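Local coordinates for microcin B17-processing protein McbD (Escherichia coli str. K-12 substr. MG1655, PDB 6GRH) that is needed to process the inactive microcin B17 precursor into the active peptide antibiotic, and belongs to the YcaO cyclodehydratase family, at residues R61-N66 / Y341-R346. The protein carries 1 engineered substitution. Numbering follows the deposited sequence.
With EDO (1,2-ethanediol), chain N.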
loop_
_atom_site.group_PDB
_atom_site.type_symbol
_atom_site.label_atom_id
_atom_site.label_comp_id
_atom_site.label_asym_id
_atom_site.label_seq_id
_atom_site.Cartn_x
_atom_site.Cartn_y
_atom_site.Cartn_z
ATOM N N ARG E 61 19.154 -29.878 -16.774
ATOM C CA ARG E 61 19.678 -29.589 -18.100
ATOM C C ARG E 61 20.933 -28.749 -18.076
ATOM O O ARG E 61 21.864 -29.001 -18.858
ATOM C CB ARG E 61 18.598 -28.954 -18.977
ATOM C CG ARG E 61 17.438 -29.930 -19.172
ATOM C CD ARG E 61 16.987 -30.062 -20.609
ATOM N NE ARG E 61 16.361 -28.825 -21.005
ATOM C CZ ARG E 61 15.058 -28.628 -21.179
ATOM N NH1 ARG E 61 14.158 -29.601 -21.023
ATOM N NH2 ARG E 61 14.658 -27.431 -21.558
ATOM N N ARG E 62 20.995 -27.782 -17.170
ATOM C CA ARG E 62 22.212 -27.007 -17.021
ATOM C C ARG E 62 23.393 -27.890 -16.613
ATOM O O ARG E 62 24.511 -27.734 -17.127
ATOM C CB ARG E 62 22.044 -25.860 -16.030
ATOM C CG ARG E 62 23.288 -24.986 -15.954
ATOM C CD ARG E 62 23.078 -23.813 -15.005
ATOM N NE ARG E 62 22.868 -24.221 -13.607
ATOM C CZ ARG E 62 22.879 -23.380 -12.568
ATOM N NH1 ARG E 62 23.078 -22.059 -12.711
ATOM N NH2 ARG E 62 22.725 -23.852 -11.368
ATOM N N HIS E 63 23.148 -28.827 -15.711
ATOM C CA HIS E 63 24.213 -29.711 -15.275
ATOM C C HIS E 63 24.813 -30.563 -16.429
ATOM O O HIS E 63 26.033 -30.565 -16.663
ATOM C CB HIS E 63 23.721 -30.643 -14.176
ATOM C CG HIS E 63 24.788 -31.556 -13.670
ATOM N ND1 HIS E 63 25.775 -31.136 -12.804
ATOM C CD2 HIS E 63 25.016 -32.871 -13.902
ATOM C CE1 HIS E 63 26.555 -32.164 -12.510
ATOM N NE2 HIS E 63 26.116 -33.229 -13.162
ATOM N N PHE E 64 23.934 -31.281 -17.117
ATOM C CA PHE E 64 24.340 -32.238 -18.159
ATOM C C PHE E 64 24.830 -31.543 -19.427
ATOM O O PHE E 64 25.798 -32.012 -20.039
ATOM C CB PHE E 64 23.227 -33.254 -18.430
ATOM C CG PHE E 64 23.016 -34.197 -17.290
ATOM C CD1 PHE E 64 23.905 -35.251 -17.084
ATOM C CD2 PHE E 64 21.957 -34.043 -16.403
ATOM C CE1 PHE E 64 23.726 -36.131 -16.025
ATOM C CE2 PHE E 64 21.784 -34.918 -15.341
ATOM C CZ PHE E 64 22.677 -35.954 -15.148
ATOM N N PHE E 65 24.234 -30.405 -19.774
ATOM C CA PHE E 65 24.658 -29.625 -20.965
ATOM C C PHE E 65 25.863 -28.707 -20.751
ATOM O O PHE E 65 26.665 -28.496 -21.674
ATOM C CB PHE E 65 23.489 -28.788 -21.525
ATOM C CG PHE E 65 22.525 -29.565 -22.370
ATOM C CD1 PHE E 65 21.528 -30.352 -21.793
ATOM C CD2 PHE E 65 22.609 -29.507 -23.755
ATOM C CE1 PHE E 65 20.647 -31.064 -22.579
ATOM C CE2 PHE E 65 21.738 -30.245 -24.550
ATOM C CZ PHE E 65 20.766 -31.020 -23.967
ATOM N N ASN E 66 26.005 -28.134 -19.561
ATOM C CA ASN E 66 26.913 -26.979 -19.409
ATOM C C ASN E 66 27.984 -27.139 -18.369
ATOM O O ASN E 66 28.889 -26.280 -18.333
ATOM C CB ASN E 66 26.164 -25.721 -18.975
ATOM C CG ASN E 66 25.097 -25.266 -19.936
ATOM O OD1 ASN E 66 24.148 -24.622 -19.490
ATOM N ND2 ASN E 66 25.224 -25.562 -21.222
ATOM N N TYR E 341 25.116 -42.681 -12.431
ATOM C CA TYR E 341 25.946 -41.497 -12.357
ATOM C C TYR E 341 25.322 -40.579 -11.346
ATOM O O TYR E 341 24.083 -40.433 -11.304
ATOM C CB TYR E 341 26.016 -40.756 -13.692
ATOM C CG TYR E 341 26.475 -39.335 -13.543
ATOM C CD1 TYR E 341 27.814 -39.037 -13.382
ATOM C CD2 TYR E 341 25.564 -38.292 -13.556
ATOM C CE1 TYR E 341 28.249 -37.732 -13.256
ATOM C CE2 TYR E 341 25.970 -36.969 -13.391
ATOM C CZ TYR E 341 27.313 -36.685 -13.248
ATOM O OH TYR E 341 27.715 -35.375 -13.089
ATOM N N TYR E 342 26.159 -39.922 -10.552
ATOM C CA TYR E 342 25.640 -38.976 -9.557
ATOM C C TYR E 342 26.577 -37.808 -9.373
ATOM O O TYR E 342 27.796 -37.918 -9.589
ATOM C CB TYR E 342 25.354 -39.691 -8.220
ATOM C CG TYR E 342 26.594 -40.115 -7.501
ATOM C CD1 TYR E 342 27.210 -41.313 -7.800
ATOM C CD2 TYR E 342 27.182 -39.283 -6.551
ATOM C CE1 TYR E 342 28.390 -41.683 -7.168
ATOM C CE2 TYR E 342 28.350 -39.639 -5.911
ATOM C CZ TYR E 342 28.965 -40.816 -6.229
ATOM O OH TYR E 342 30.138 -41.162 -5.581
ATOM N N ALA E 343 25.976 -36.669 -9.038
ATOM C CA ALA E 343 26.694 -35.464 -8.633
ATOM C C ALA E 343 25.813 -34.766 -7.584
ATOM O O ALA E 343 24.582 -34.999 -7.510
ATOM C CB ALA E 343 26.933 -34.551 -9.799
ATOM N N ARG E 344 26.450 -33.992 -6.725
ATOM C CA ARG E 344 25.734 -33.247 -5.707
ATOM C C ARG E 344 26.415 -31.934 -5.369
ATOM O O ARG E 344 27.635 -31.779 -5.515
ATOM C CB ARG E 344 25.457 -34.093 -4.472
ATOM C CG ARG E 344 26.639 -34.351 -3.553
ATOM C CD ARG E 344 27.811 -34.963 -4.276
ATOM N NE ARG E 344 28.754 -35.614 -3.376
ATOM C CZ ARG E 344 29.881 -36.212 -3.770
ATOM N NH1 ARG E 344 30.240 -36.198 -5.052
ATOM N NH2 ARG E 344 30.667 -36.820 -2.868
ATOM N N GLU E 345 25.590 -30.986 -4.920
ATOM C CA GLU E 345 26.034 -29.616 -4.621
ATOM C C GLU E 345 25.275 -29.082 -3.403
ATOM O O GLU E 345 24.049 -29.218 -3.313
ATOM C CB GLU E 345 25.777 -28.693 -5.836
ATOM C CG GLU E 345 26.584 -29.089 -7.060
ATOM C CD GLU E 345 26.309 -28.274 -8.314
ATOM O OE1 GLU E 345 25.177 -27.710 -8.475
ATOM O OE2 GLU E 345 27.249 -28.224 -9.148
ATOM N N ARG E 346 26.007 -28.500 -2.473
ATOM C CA ARG E 346 25.420 -27.845 -1.339
ATOM C C ARG E 346 24.632 -26.590 -1.723
ATOM O O ARG E 346 25.129 -25.707 -2.450
ATOM C CB ARG E 346 26.486 -27.524 -0.320
ATOM C CG ARG E 346 25.937 -27.204 1.039
ATOM C CD ARG E 346 27.034 -26.981 2.065
ATOM N NE ARG E 346 26.462 -26.516 3.319
ATOM C CZ ARG E 346 27.152 -26.199 4.413
ATOM N NH1 ARG E 346 28.479 -26.241 4.435
ATOM N NH2 ARG E 346 26.494 -25.803 5.500
HETATM C C1 EDO N . 33.702 -37.293 -5.536
HETATM O O1 EDO N . 33.718 -36.261 -4.544
HETATM C C2 EDO N . 33.002 -38.565 -5.058
HETATM O O2 EDO N . 32.821 -38.581 -3.638
HETATM O O HOH W 1 26.901 -28.804 -11.697
#
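His63, near the C-terminal end of helix 47-66, reaches across to strand 339-347 and meets the phenol of Tyr341. His63 NE2 and Tyr341 OH lie 2.7 Å apart in a nearly straight hydrogen bond (160°). The two side chains point at each other, and neither ring lies over the face of the other. With CG anti to the backbone N (chi1 -179°), the imidazole extends from the helix toward the strand, and His63 and the longer Tyr341 together bridge the 11.4 Å between the segment axes.

The other imidazole nitrogen is bridged by water. One ordered molecule lies in the ring plane 2.8 Å from His63 ND1 and donates to Glu345 OE2 at 2.6 Å, linking the helix to a second position on the strand. That carboxylate also forms a salt bridge from its OE1 to Arg199 of the neighbouring McbB chain, so the polar chain runs on into the subunit interface.

Apolar contacts fill in around these bonds. Ala343, between the two polar partners along the strand, is small enough to let the imidazole come close, its CB 3.6 Å from His63 CE1. Phe64 runs alongside Tyr341 with the ring planes at 62°, and Phe64 CE1 lies 3.6 Å from Tyr341 CE2. The Phe64 face also receives His63 CD2, 3.9 Å above the ring centre, and Tyr354 of the adjacent strand stacks on His63.

Within the YcaO domain, helix 47-66 is thus joined to the antiparallel sheet by a buried aromatic cluster with a polar thread through it. Both imidazole nitrogens have partners, which fixes the ring's rotation and satisfies its polar atoms despite their burial.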